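PDB 6RPP: cell division control protein from Pyrococcus abyssi, which is an intein of the HINT fold, which probably cuts itself out of an MCM helicase precursor by protein splicing, joining the flanking sequences. Local coordinates for residues A2-Y7 / P145-L150; D43-P48 / A71-A76; L56-L61 / V129-V134; K120-E125 / G162-A167. The protein carries 2 engineered substitutions. All blocks are in the same frame, centred on the assembly; numbering follows the deposited sequence.

Contact 1: A2-Y7 / P145-L150; sequences AKAVDY and PWVYDL. Engineered in segment 2-7: Ala4 (natural residue Cys).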
loop_
_atom_site.group_PDB
_atom_site.type_symbol
_atom_site.label_atom_id
_atom_site.label_comp_id
_atom_site.label_asym_id
_atom_site.label_seq_id
_atom_site.Cartn_x
_atom_site.Cartn_y
_atom_site.Cartn_z
ATOM N N ALA A 2 -12.320 -3.957 -1.770
ATOM C CA ALA A 2 -11.197 -3.609 -0.914
ATOM C C ALA A 2 -10.083 -2.944 -1.708
ATOM O O ALA A 2 -9.699 -3.414 -2.786
ATOM C CB ALA A 2 -10.658 -4.860 -0.223
ATOM N N LYS A 3 -9.576 -1.840 -1.175
ATOM C CA LYS A 3 -8.361 -1.186 -1.668
ATOM C C LYS A 3 -7.221 -1.663 -0.762
ATOM O O LYS A 3 -7.095 -1.210 0.389
ATOM C CB LYS A 3 -8.549 0.346 -1.660
ATOM C CG LYS A 3 -9.583 0.911 -2.655
ATOM C CD LYS A 3 -11.004 0.459 -2.401
ATOM C CE LYS A 3 -12.060 1.278 -3.124
ATOM N NZ LYS A 3 -13.016 0.337 -3.786
ATOM N N ALA A 4 -6.386 -2.591 -1.244
ATOM C CA ALA A 4 -5.468 -3.278 -0.336
ATOM C C ALA A 4 -4.359 -3.971 -1.127
ATOM O O ALA A 4 -4.367 -3.979 -2.370
ATOM C CB ALA A 4 -6.245 -4.288 0.539
ATOM N N VAL A 5 -3.392 -4.549 -0.393
ATOM C CA VAL A 5 -2.197 -5.115 -1.007
ATOM C C VAL A 5 -1.922 -6.522 -0.444
ATOM O O VAL A 5 -2.438 -6.925 0.598
ATOM C CB VAL A 5 -0.960 -4.201 -0.827
ATOM C CG1 VAL A 5 -1.259 -2.780 -1.263
ATOM C CG2 VAL A 5 -0.486 -4.222 0.654
ATOM N N ASP A 6 -1.085 -7.283 -1.158
ATOM C CA ASP A 6 -0.646 -8.632 -0.754
ATOM C C ASP A 6 0.200 -8.632 0.546
ATOM O O ASP A 6 0.980 -7.709 0.803
ATOM C CB ASP A 6 0.148 -9.176 -1.964
ATOM C CG ASP A 6 0.713 -10.531 -1.791
ATOM O OD1 ASP A 6 1.658 -10.753 -1.010
ATOM O OD2 ASP A 6 0.305 -11.439 -2.544
ATOM N N TYR A 7 -0.030 -9.690 1.338
ATOM C CA TYR A 7 0.709 -9.994 2.574
ATOM C C TYR A 7 2.183 -9.624 2.500
ATOM O O TYR A 7 2.752 -9.045 3.459
ATOM C CB TYR A 7 0.572 -11.485 2.878
ATOM C CG TYR A 7 1.018 -11.903 4.261
ATOM C CD1 TYR A 7 2.346 -11.899 4.594
ATOM C CD2 TYR A 7 0.099 -12.394 5.149
ATOM C CE1 TYR A 7 2.753 -12.309 5.852
ATOM C CE2 TYR A 7 0.510 -12.844 6.402
ATOM C CZ TYR A 7 1.828 -12.742 6.733
ATOM O OH TYR A 7 2.232 -13.185 7.995
ATOM N N PRO A 145 -6.069 -15.714 0.608
ATOM C CA PRO A 145 -7.432 -15.153 0.557
ATOM C C PRO A 145 -7.610 -13.893 1.403
ATOM O O PRO A 145 -8.756 -13.455 1.586
ATOM C CB PRO A 145 -8.283 -16.305 1.082
ATOM C CG PRO A 145 -7.403 -16.891 2.150
ATOM C CD PRO A 145 -6.000 -16.900 1.504
ATOM N N TRP A 146 -6.500 -13.248 1.791
ATOM C CA TRP A 146 -6.578 -12.015 2.546
ATOM C C TRP A 146 -5.721 -10.953 1.907
ATOM O O TRP A 146 -4.712 -11.261 1.279
ATOM C CB TRP A 146 -6.103 -12.218 3.980
ATOM C CG TRP A 146 -6.898 -13.221 4.706
ATOM C CD1 TRP A 146 -6.514 -14.520 4.997
ATOM C CD2 TRP A 146 -8.184 -13.046 5.292
ATOM N NE1 TRP A 146 -7.502 -15.155 5.662
ATOM C CE2 TRP A 146 -8.551 -14.290 5.858
ATOM C CE3 TRP A 146 -9.096 -11.977 5.361
ATOM C CZ2 TRP A 146 -9.762 -14.480 6.569
ATOM C CZ3 TRP A 146 -10.293 -12.162 6.034
ATOM C CH2 TRP A 146 -10.624 -13.407 6.615
ATOM N N VAL A 147 -6.140 -9.700 2.059
ATOM C CA VAL A 147 -5.327 -8.548 1.654
ATOM C C VAL A 147 -5.273 -7.527 2.796
ATOM O O VAL A 147 -6.074 -7.577 3.740
ATOM C CB VAL A 147 -5.860 -7.880 0.380
ATOM C CG1 VAL A 147 -5.660 -8.878 -0.810
ATOM C CG2 VAL A 147 -7.333 -7.596 0.483
ATOM N N TYR A 148 -4.356 -6.540 2.661
ATOM C CA TYR A 148 -3.963 -5.770 3.852
ATOM C C TYR A 148 -3.805 -4.289 3.537
ATOM O O TYR A 148 -3.444 -3.895 2.432
ATOM C CB TYR A 148 -2.643 -6.300 4.371
ATOM C CG TYR A 148 -2.769 -7.753 4.817
ATOM C CD1 TYR A 148 -3.239 -8.035 6.075
ATOM C CD2 TYR A 148 -2.468 -8.827 3.947
ATOM C CE1 TYR A 148 -3.387 -9.328 6.478
ATOM C CE2 TYR A 148 -2.609 -10.163 4.359
ATOM C CZ TYR A 148 -3.082 -10.377 5.636
ATOM O OH TYR A 148 -3.234 -11.696 6.012
ATOM N N ASP A 149 -3.975 -3.460 4.551
ATOM C CA ASP A 149 -3.764 -2.031 4.340
ATOM C C ASP A 149 -3.434 -1.417 5.689
ATOM O O ASP A 149 -3.614 -2.045 6.729
ATOM C CB ASP A 149 -5.021 -1.392 3.744
ATOM C CG ASP A 149 -4.799 0.023 3.241
ATOM O OD1 ASP A 149 -3.633 0.339 2.884
ATOM O OD2 ASP A 149 -5.815 0.756 3.227
ATOM N N LEU A 150 -2.954 -0.171 5.652
ATOM C CA LEU A 150 -2.684 0.599 6.853
ATOM C C LEU A 150 -3.332 1.958 6.685
ATOM O O LEU A 150 -3.509 2.427 5.565
ATOM C CB LEU A 150 -1.201 0.834 7.103
ATOM C CG LEU A 150 -0.390 -0.448 7.208
ATOM C CD1 LEU A 150 1.063 -0.029 7.108
ATOM C CD2 LEU A 150 -0.688 -1.141 8.477
HETATM O O HOH W 1 -8.312 -0.484 2.897
HETATM O O HOH W 2 -2.098 -11.522 0.630
#
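Val5 and Tyr148 exchange two backbone hydrogen bonds, Val5 N to Tyr148 O (2.9 Å) and Tyr148 N to Val5 O (2.8 Å), a single antiparallel bridge that ties the irregular segment 2-7 to strand 146-150. Beside it Ala4, engineered where the natural sequence has Cys, turns its methyl onto Val147: Ala4 CB lies 3.5 Å from Val147 CG2, a tight pair for two carbons, and 3.4 Å from Tyr148 O. With Val147 CG1 opposite the carbonyl carbon (chi1 -68°), CG2 lies between N and C and meets Ala4. Past the bridge, Tyr7 holds its ring away from its own N (chi1 -167°) and brings CD2 to 3.6 Å from Tyr148 CE2. The two ring planes stand at 90° but meet obliquely, with the Tyr148 hydroxyl at the edge of the Tyr7 ring. Tyrosine suits the buried position 148: the ring packs on Ile21 and Val25 of helix 21-35 while its OH is hydrogen-bonded to Glu26. A water donates to both Lys3 O and Asp149 OD2, the latter at 2.8 Å, and that same carboxylate oxygen also accepts a hydrogen bond from Ala168 N. Ala4, standing where Cys occurs naturally and close to the chain's C-terminal end, is consistent with the splicing centre of a HINT domain, where it probably marks the first intein position.

Contact 2: D43-P48 / A71-A76; sequences DGFYAP and AWKRTA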
loop_
_atom_site.group_PDB
_atom_site.type_symbol
_atom_site.label_atom_id
_atom_site.label_comp_id
_atom_site.label_asym_id
_atom_site.label_seq_id
_atom_site.Cartn_x
_atom_site.Cartn_y
_atom_site.Cartn_z
ATOM N N ASP A 43 -16.523 -7.215 5.360
ATOM C CA ASP A 43 -15.576 -8.072 4.655
ATOM C C ASP A 43 -14.206 -8.088 5.334
ATOM O O ASP A 43 -13.177 -8.260 4.662
ATOM C CB ASP A 43 -15.450 -7.629 3.192
ATOM C CG ASP A 43 -14.702 -6.298 3.051
ATOM O OD1 ASP A 43 -14.827 -5.444 3.964
ATOM O OD2 ASP A 43 -13.969 -6.109 2.055
ATOM N N GLY A 44 -14.155 -7.896 6.656
ATOM C CA GLY A 44 -12.827 -7.906 7.264
ATOM C C GLY A 44 -12.825 -7.245 8.635
ATOM O O GLY A 44 -13.854 -7.220 9.330
ATOM N N PHE A 45 -11.634 -6.743 8.987
ATOM C CA PHE A 45 -11.289 -6.379 10.349
ATOM C C PHE A 45 -10.352 -5.184 10.376
ATOM O O PHE A 45 -9.543 -5.001 9.470
ATOM C CB PHE A 45 -10.565 -7.545 11.043
ATOM C CG PHE A 45 -11.277 -8.852 10.940
ATOM C CD1 PHE A 45 -12.227 -9.209 11.900
ATOM C CD2 PHE A 45 -11.005 -9.730 9.902
ATOM C CE1 PHE A 45 -12.900 -10.419 11.813
ATOM C CE2 PHE A 45 -11.703 -10.942 9.807
ATOM C CZ PHE A 45 -12.626 -11.286 10.770
ATOM N N TYR A 46 -10.421 -4.412 11.463
ATOM C CA TYR A 46 -9.398 -3.407 11.728
ATOM C C TYR A 46 -8.966 -3.510 13.182
ATOM O O TYR A 46 -9.686 -4.054 14.026
ATOM C CB TYR A 46 -9.871 -1.980 11.409
ATOM C CG TYR A 46 -11.051 -1.509 12.169
ATOM C CD1 TYR A 46 -12.331 -1.779 11.726
ATOM C CD2 TYR A 46 -10.893 -0.736 13.291
ATOM C CE1 TYR A 46 -13.431 -1.330 12.414
ATOM C CE2 TYR A 46 -12.003 -0.266 13.986
ATOM C CZ TYR A 46 -13.252 -0.565 13.542
ATOM O OH TYR A 46 -14.344 -0.092 14.248
ATOM N N ALA A 47 -7.771 -2.994 13.448
ATOM C CA ALA A 47 -7.216 -3.030 14.786
ATOM C C ALA A 47 -6.271 -1.851 14.946
ATOM O O ALA A 47 -5.633 -1.430 13.980
ATOM C CB ALA A 47 -6.459 -4.345 15.029
ATOM N N PRO A 48 -6.110 -1.345 16.143
ATOM C CA PRO A 48 -5.163 -0.240 16.355
ATOM C C PRO A 48 -3.727 -0.712 16.198
ATOM O O PRO A 48 -3.363 -1.838 16.556
ATOM C CB PRO A 48 -5.449 0.195 17.799
ATOM C CG PRO A 48 -6.120 -0.912 18.406
ATOM C CD PRO A 48 -6.852 -1.704 17.359
ATOM N N ALA A 71 -4.632 -0.877 11.346
ATOM C CA ALA A 71 -4.287 -2.030 10.526
ATOM C C ALA A 71 -5.579 -2.665 10.009
ATOM O O ALA A 71 -6.526 -2.887 10.781
ATOM C CB ALA A 71 -3.513 -3.056 11.336
ATOM N N TRP A 72 -5.609 -2.966 8.706
ATOM C CA TRP A 72 -6.774 -3.487 8.017
ATOM C C TRP A 72 -6.497 -4.855 7.421
ATOM O O TRP A 72 -5.485 -5.038 6.756
ATOM C CB TRP A 72 -7.164 -2.562 6.859
ATOM C CG TRP A 72 -7.885 -1.406 7.271
ATOM C CD1 TRP A 72 -7.394 -0.117 7.431
ATOM C CD2 TRP A 72 -9.263 -1.352 7.620
ATOM N NE1 TRP A 72 -8.405 0.705 7.862
ATOM C CE2 TRP A 72 -9.558 -0.018 7.969
ATOM C CE3 TRP A 72 -10.285 -2.297 7.644
ATOM C CZ2 TRP A 72 -10.832 0.380 8.343
ATOM C CZ3 TRP A 72 -11.552 -1.894 8.009
ATOM C CH2 TRP A 72 -11.814 -0.579 8.356
ATOM N N LYS A 73 -7.406 -5.795 7.643
ATOM C CA LYS A 73 -7.340 -7.124 7.035
ATOM C C LYS A 73 -8.660 -7.356 6.330
ATOM O O LYS A 73 -9.696 -7.341 6.987
ATOM C CB LYS A 73 -7.155 -8.194 8.111
ATOM C CG LYS A 73 -7.316 -9.686 7.674
ATOM C CD LYS A 73 -7.213 -10.608 8.836
ATOM C CE LYS A 73 -7.205 -12.161 8.443
ATOM N NZ LYS A 73 -6.852 -12.925 9.578
ATOM N N ARG A 74 -8.634 -7.619 5.024
ATOM C CA ARG A 74 -9.866 -7.717 4.267
ATOM C C ARG A 74 -9.854 -8.975 3.413
ATOM O O ARG A 74 -8.801 -9.453 2.992
ATOM C CB ARG A 74 -10.117 -6.477 3.360
ATOM C CG ARG A 74 -10.256 -5.162 4.150
ATOM C CD ARG A 74 -11.068 -4.123 3.368
ATOM N NE ARG A 74 -10.730 -2.750 3.757
ATOM C CZ ARG A 74 -11.532 -1.953 4.452
ATOM N NH1 ARG A 74 -12.730 -2.381 4.824
ATOM N NH2 ARG A 74 -11.141 -0.724 4.767
ATOM N N THR A 75 -11.050 -9.482 3.117
ATOM C CA THR A 75 -11.149 -10.596 2.192
ATOM C C THR A 75 -10.560 -10.221 0.828
ATOM O O THR A 75 -10.878 -9.170 0.252
ATOM C CB THR A 75 -12.618 -11.018 2.047
ATOM O OG1 THR A 75 -13.138 -11.331 3.344
ATOM C CG2 THR A 75 -12.784 -12.233 1.163
ATOM N N ALA A 76 -9.743 -11.102 0.297
ATOM C CA ALA A 76 -9.196 -10.853 -1.025
ATOM C C ALA A 76 -10.313 -10.872 -2.076
ATOM O O ALA A 76 -11.254 -11.694 -2.015
ATOM C CB ALA A 76 -8.143 -11.901 -1.360
HETATM O O HOH W 3 -13.126 -7.840 0.020
#
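Tyr46 tucks its CG between backbone N and carbonyl carbon (chi1 60°), while Trp72 swings its indole beside its own N and leans toward the partner strand, so that the two side chains run alongside each other. Tyr46 CB then sits over a face of the indole, 3.6 Å from the centroid of the Trp72 six-membered ring and 5° off its normal, a CH-pi contact; the rings themselves meet obliquely, Tyr46 CD1 lying 3.6 Å from Trp72 CH2. The guanidinium of Arg74 lies across the opposite indole face, with Trp72 CE3 beneath its centre. At its edge comes Asp43, in a long salt bridge (OD1 to Arg74 NH1, 3.8 Å). Were Trp72 replaced by alanine, Tyr46 CB would probably lose the ring it rests on and the Arg74 guanidinium would be less restrained. The strands form the antiparallel hairpin 44-56/63-75 of the intein splicing domain, with Phe45-Lys73 and Ala47-Ala71 as hydrogen-bonded pairs. Gly44 faces Arg74 at a non-hydrogen-bonded pair only 4.2 Å apart, CA to CA, where any side chain would strike Lys73 O. On the sheet face opposite Tyr46 and Trp72, Phe45 and Lys73 lie side by side, Phe45 CD2 to Lys73 CD 4.0 Å; the lysine's charge is met by Glu26.

Contact 3: L56-L61 / V129-V134; sequences LDLETL and VSWDEV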
loop_
_atom_site.group_PDB
_atom_site.type_symbol
_atom_site.label_atom_id
_atom_site.label_comp_id
_atom_site.label_asym_id
_atom_site.label_seq_id
_atom_site.Cartn_x
_atom_site.Cartn_y
_atom_site.Cartn_z
ATOM N N LEU A 56 5.198 10.027 1.428
ATOM C CA LEU A 56 5.433 11.130 0.497
ATOM C C LEU A 56 4.460 12.285 0.725
ATOM O O LEU A 56 3.251 12.086 0.887
ATOM C CB LEU A 56 5.301 10.622 -0.930
ATOM C CG LEU A 56 5.588 11.575 -2.086
ATOM C CD1 LEU A 56 7.024 12.054 -2.072
ATOM C CD2 LEU A 56 5.246 10.862 -3.388
ATOM N N ASP A 57 5.005 13.510 0.742
ATOM C CA ASP A 57 4.231 14.743 0.645
ATOM C C ASP A 57 4.052 15.021 -0.839
ATOM O O ASP A 57 5.018 15.371 -1.521
ATOM C CB ASP A 57 5.000 15.852 1.366
ATOM C CG ASP A 57 4.276 17.173 1.380
ATOM O OD1 ASP A 57 3.572 17.518 0.416
ATOM O OD2 ASP A 57 4.449 17.895 2.374
ATOM N N LEU A 58 2.831 14.861 -1.355
ATOM C CA LEU A 58 2.703 14.963 -2.800
ATOM C C LEU A 58 2.870 16.388 -3.308
ATOM O O LEU A 58 3.261 16.570 -4.465
ATOM C CB LEU A 58 1.374 14.385 -3.249
ATOM C CG LEU A 58 1.716 12.900 -3.260
ATOM C CD1 LEU A 58 0.578 12.137 -2.760
ATOM C CD2 LEU A 58 2.171 12.451 -4.640
ATOM N N GLU A 59 2.636 17.404 -2.474
ATOM C CA GLU A 59 2.818 18.761 -2.970
ATOM C C GLU A 59 4.284 19.144 -3.090
ATOM O O GLU A 59 4.672 19.855 -4.030
ATOM C CB GLU A 59 2.106 19.756 -2.037
ATOM C CG GLU A 59 0.618 19.556 -1.930
ATOM C CD GLU A 59 -0.104 20.784 -1.368
ATOM O OE1 GLU A 59 0.512 21.868 -1.278
ATOM O OE2 GLU A 59 -1.286 20.658 -1.063
ATOM N N THR A 60 5.112 18.718 -2.143
ATOM C CA THR A 60 6.512 19.137 -2.098
ATOM C C THR A 60 7.481 18.044 -2.510
ATOM O O THR A 60 8.675 18.323 -2.699
ATOM C CB THR A 60 6.874 19.576 -0.681
ATOM O OG1 THR A 60 6.894 18.431 0.176
ATOM C CG2 THR A 60 5.869 20.616 -0.163
ATOM N N LEU A 61 7.002 16.811 -2.590
ATOM C CA LEU A 61 7.774 15.614 -2.911
ATOM C C LEU A 61 8.805 15.264 -1.833
ATOM O O LEU A 61 9.695 14.464 -2.065
ATOM C CB LEU A 61 8.428 15.741 -4.288
ATOM C CG LEU A 61 7.644 15.196 -5.475
ATOM C CD1 LEU A 61 6.315 15.887 -5.590
ATOM C CD2 LEU A 61 8.443 15.364 -6.769
ATOM N N VAL A 129 13.053 10.447 -4.636
ATOM C CA VAL A 129 11.717 10.235 -5.163
ATOM C C VAL A 129 11.786 10.262 -6.681
ATOM O O VAL A 129 12.452 11.137 -7.286
ATOM C CB VAL A 129 10.730 11.293 -4.617
ATOM C CG1 VAL A 129 9.349 11.145 -5.294
ATOM C CG2 VAL A 129 10.648 11.283 -3.103
ATOM N N SER A 130 11.092 9.317 -7.317
ATOM C CA SER A 130 11.113 9.170 -8.767
ATOM C C SER A 130 9.723 8.865 -9.314
ATOM O O SER A 130 8.988 8.017 -8.777
ATOM C CB SER A 130 12.090 8.050 -9.160
ATOM O OG SER A 130 11.948 7.743 -10.543
ATOM N N TRP A 131 9.361 9.538 -10.382
ATOM C CA TRP A 131 8.137 9.195 -11.107
ATOM C C TRP A 131 8.495 8.149 -12.156
ATOM O O TRP A 131 9.262 8.423 -13.103
ATOM C CB TRP A 131 7.482 10.431 -11.738
ATOM C CG TRP A 131 6.933 11.331 -10.667
ATOM C CD1 TRP A 131 7.508 12.472 -10.183
ATOM C CD2 TRP A 131 5.702 11.178 -9.971
ATOM N NE1 TRP A 131 6.715 13.030 -9.219
ATOM C CE2 TRP A 131 5.589 12.263 -9.074
ATOM C CE3 TRP A 131 4.673 10.240 -10.022
ATOM C CZ2 TRP A 131 4.502 12.416 -8.224
ATOM C CZ3 TRP A 131 3.586 10.396 -9.171
ATOM C CH2 TRP A 131 3.519 11.467 -8.280
ATOM N N ASP A 132 7.897 6.961 -12.048
ATOM C CA ASP A 132 8.403 5.766 -12.699
ATOM C C ASP A 132 7.303 5.142 -13.564
ATOM O O ASP A 132 6.251 4.768 -13.039
ATOM C CB ASP A 132 8.890 4.796 -11.598
ATOM C CG ASP A 132 9.531 3.547 -12.125
ATOM O OD1 ASP A 132 9.697 3.384 -13.348
ATOM O OD2 ASP A 132 9.859 2.699 -11.233
ATOM N N GLU A 133 7.546 5.033 -14.873
ATOM C CA GLU A 133 6.543 4.470 -15.789
ATOM C C GLU A 133 6.147 3.055 -15.414
ATOM O O GLU A 133 7.000 2.166 -15.238
ATOM C CB GLU A 133 7.071 4.461 -17.224
ATOM C CG GLU A 133 7.301 5.875 -17.734
ATOM C CD GLU A 133 7.753 5.927 -19.178
ATOM O OE1 GLU A 133 7.672 4.893 -19.867
ATOM O OE2 GLU A 133 8.185 7.013 -19.621
ATOM N N VAL A 134 4.836 2.812 -15.375
ATOM C CA VAL A 134 4.396 1.419 -15.335
ATOM C C VAL A 134 4.872 0.695 -16.605
ATOM O O VAL A 134 4.771 1.219 -17.736
ATOM C CB VAL A 134 2.862 1.366 -15.187
ATOM C CG1 VAL A 134 2.340 -0.078 -15.328
ATOM C CG2 VAL A 134 2.431 1.981 -13.870
#
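Leu61 and Val129 bring their CA atoms no closer than 7.0 Å, and no hydrogen bond crosses between segment 56-61 and strand 129-134, so the meeting rests mainly on apolar side chains, with the Leu61 carbonyl against one Val129 methyl. Residues 57-61 form the turn between the hairpin strands 44-56 and 63-75. Asp57 gives it an Asx motif, Thr60 N donating to Asp57 OD1 (3.2 Å) from above the carboxylate plane; separately, a backbone bond runs from Leu61 N to Asp57 O (2.7 Å). Aspartate fits because its short carboxylate reaches the Thr60 amide while its other oxygen forms a salt bridge with Arg64. Leu56, Leu58 and Leu61 all reach the strand with their side chains. Leu56, its CG opposite the backbone N (chi1 -176°), sends CD1 to 3.8 Å from Val129 CG2. Compact and branched, Val129 can touch more than one partner, and Val129 CG2 also rests 3.5 Å from Leu61 O. Trp131, whose broad indole also touches Ala122, Leu102 and Val107, receives the other two leucines at its edge, near the ring plane. At the six-membered end Leu58 CD2 approaches Trp131 CH2 at 4.0 Å. Round the rim, at the pyrrole nitrogen, Leu61 CD2 lies 3.8 Å from Trp131 NE1.

Contact 4: K120-E125 / G162-A167; sequences KIATIE and GIFVHA. Engineered in segment 162-167: Ala167 (natural residue Asn).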
loop_
_atom_site.group_PDB
_atom_site.type_symbol
_atom_site.label_atom_id
_atom_site.label_comp_id
_atom_site.label_asym_id
_atom_site.label_seq_id
_atom_site.Cartn_x
_atom_site.Cartn_y
_atom_site.Cartn_z
ATOM N N LYS A 120 3.140 7.217 -15.083
ATOM C CA LYS A 120 4.200 7.366 -14.068
ATOM C C LYS A 120 3.641 7.354 -12.638
ATOM O O LYS A 120 2.786 8.172 -12.283
ATOM C CB LYS A 120 4.951 8.677 -14.348
ATOM C CG LYS A 120 5.744 8.609 -15.637
ATOM C CD LYS A 120 6.518 9.912 -15.856
ATOM C CE LYS A 120 7.499 9.756 -16.989
ATOM N NZ LYS A 120 8.321 10.995 -17.195
ATOM N N ILE A 121 4.179 6.466 -11.787
ATOM C CA ILE A 121 3.722 6.347 -10.408
ATOM C C ILE A 121 4.878 6.721 -9.492
ATOM O O ILE A 121 6.044 6.733 -9.886
ATOM C CB ILE A 121 3.167 4.941 -10.032
ATOM C CG1 ILE A 121 4.211 3.844 -10.211
ATOM C CG2 ILE A 121 1.907 4.658 -10.912
ATOM C CD1 ILE A 121 3.854 2.559 -9.482
ATOM N N ALA A 122 4.544 6.997 -8.243
ATOM C CA ALA A 122 5.511 7.542 -7.308
ATOM C C ALA A 122 6.320 6.438 -6.623
ATOM O O ALA A 122 5.750 5.508 -6.056
ATOM C CB ALA A 122 4.763 8.372 -6.262
ATOM N N THR A 123 7.642 6.527 -6.717
ATOM C CA THR A 123 8.523 5.462 -6.231
ATOM C C THR A 123 9.735 6.097 -5.568
ATOM O O THR A 123 9.923 7.320 -5.587
ATOM C CB THR A 123 9.019 4.558 -7.369
ATOM O OG1 THR A 123 9.958 5.278 -8.218
ATOM C CG2 THR A 123 7.873 4.019 -8.215
ATOM N N ILE A 124 10.579 5.259 -4.984
ATOM C CA ILE A 124 11.919 5.677 -4.583
ATOM C C ILE A 124 12.948 4.989 -5.475
ATOM O O ILE A 124 12.783 3.816 -5.860
ATOM C CB ILE A 124 12.111 5.323 -3.094
ATOM C CG1 ILE A 124 13.191 6.226 -2.519
ATOM C CG2 ILE A 124 12.391 3.814 -2.851
ATOM C CD1 ILE A 124 12.568 7.523 -1.975
ATOM N N GLU A 125 13.993 5.720 -5.831
ATOM C CA GLU A 125 15.137 5.137 -6.541
ATOM C C GLU A 125 16.370 5.462 -5.710
ATOM O O GLU A 125 16.759 6.611 -5.592
ATOM C CB GLU A 125 15.247 5.650 -8.001
ATOM C CG GLU A 125 14.287 4.862 -8.948
ATOM C CD GLU A 125 14.072 5.474 -10.330
ATOM O OE1 GLU A 125 14.935 6.286 -10.731
ATOM O OE2 GLU A 125 13.047 5.142 -11.023
ATOM N N GLY A 162 9.356 -0.197 -2.541
ATOM C CA GLY A 162 9.898 0.918 -3.286
ATOM C C GLY A 162 8.868 1.830 -3.929
ATOM O O GLY A 162 9.263 2.686 -4.727
ATOM N N ILE A 163 7.570 1.675 -3.593
ATOM C CA ILE A 163 6.472 2.460 -4.146
ATOM C C ILE A 163 5.786 3.225 -3.017
ATOM O O ILE A 163 5.678 2.702 -1.919
ATOM C CB ILE A 163 5.467 1.511 -4.837
ATOM C CG1 ILE A 163 6.142 0.787 -6.023
ATOM C CG2 ILE A 163 4.204 2.261 -5.302
ATOM C CD1 ILE A 163 5.323 -0.355 -6.590
ATOM N N PHE A 164 5.333 4.469 -3.251
ATOM C CA PHE A 164 4.529 5.158 -2.239
ATOM C C PHE A 164 3.111 4.698 -2.455
ATOM O O PHE A 164 2.425 5.171 -3.365
ATOM C CB PHE A 164 4.727 6.664 -2.385
ATOM C CG PHE A 164 6.073 7.068 -1.877
ATOM C CD1 PHE A 164 6.343 7.101 -0.524
ATOM C CD2 PHE A 164 7.084 7.329 -2.775
ATOM C CE1 PHE A 164 7.598 7.460 -0.044
ATOM C CE2 PHE A 164 8.344 7.682 -2.327
ATOM C CZ PHE A 164 8.596 7.744 -0.951
ATOM N N VAL A 165 2.725 3.720 -1.645
ATOM C CA VAL A 165 1.475 2.976 -1.768
ATOM C C VAL A 165 0.372 3.790 -1.119
ATOM O O VAL A 165 0.529 4.240 0.031
ATOM C CB VAL A 165 1.618 1.615 -1.075
ATOM C CG1 VAL A 165 0.336 0.865 -1.141
ATOM C CG2 VAL A 165 2.761 0.814 -1.740
ATOM N N HIS A 166 -0.759 3.961 -1.821
ATOM C CA HIS A 166 -1.860 4.710 -1.227
ATOM C C HIS A 166 -2.477 3.905 -0.091
ATOM O O HIS A 166 -2.516 2.660 -0.123
ATOM C CB HIS A 166 -2.916 5.068 -2.285
ATOM C CG HIS A 166 -4.024 5.922 -1.757
ATOM N ND1 HIS A 166 -5.177 5.377 -1.218
ATOM C CD2 HIS A 166 -4.150 7.267 -1.634
ATOM C CE1 HIS A 166 -5.961 6.348 -0.795
ATOM N NE2 HIS A 166 -5.373 7.503 -1.050
ATOM N N ALA A 167 -2.950 4.624 0.934
ATOM C CA ALA A 167 -3.411 4.042 2.179
ATOM C C ALA A 167 -4.733 4.649 2.610
ATOM O O ALA A 167 -5.101 5.765 2.235
ATOM C CB ALA A 167 -2.399 4.332 3.300
#
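Ile124 N donates to Gly162 O at 2.9 Å, with an N-H...O angle of 163° and the donor tilted from the carbonyl plane. Two residues on, Phe164 N reaches Ala122 O at 3.0 Å, coming from above that carbonyl's plane. These bonds flank a single bridge, Thr123 with Ile163; the N-to-C directions of the two short strands are 132° apart, well off antiparallel, consistent with so brief a pairing. Gly162, at positive phi, lets the chain turn into the strand. Threonine suits position 123 because its OG1 hydrogen-bonds Ser130 O of strand 128-140 while Thr123 CB lies 3.2 Å from Gly162 O. Phe164 has CG opposite its carbonyl carbon (chi1 -74°), which carries the ring along segment 120-125, with CE2 3.6 Å from Thr123 O, met at the ring edge, and CZ 4.1 Å from Ile124 CD1. With only the methyl of an alanine in place of the Phe164 ring, a gap is likely to open beside the Thr123 carbonyl, leaving the Ile124 delta methyl without this neighbour. Ile121 CD1 touches Ile163 CG2 at 4.2 Å. Strand 120-125 runs between 128-140 and 98-103 in the six-stranded sheet, and strand 163-166, paired with 157-160, leads from it towards engineered Ala167 near the C-terminus.

Contacts 1 and 4 are the buried ones, contact 2 is partly buried and contact 3 lies at the surface. Contacts 1 and 2 share the four-stranded sheet, where strands 63-75 and 146-151 are neighbours and Val147 N probably bonds to Arg74 O; contacts 3 and 4 share the six-stranded one through strands 120-125 and 128-140. Across the protein's centre contacts 1 and 4 touch, Val5 meeting Val165 and the Leu150 carbonyl meeting Ala167, which brings the two engineered sites into one region. Contact 2 is fully zipped by regular strand bonds, contacts 1 and 4 rest on single bridges, and contact 3 has no hydrogen bond across it and rests mostly on apolar side chains.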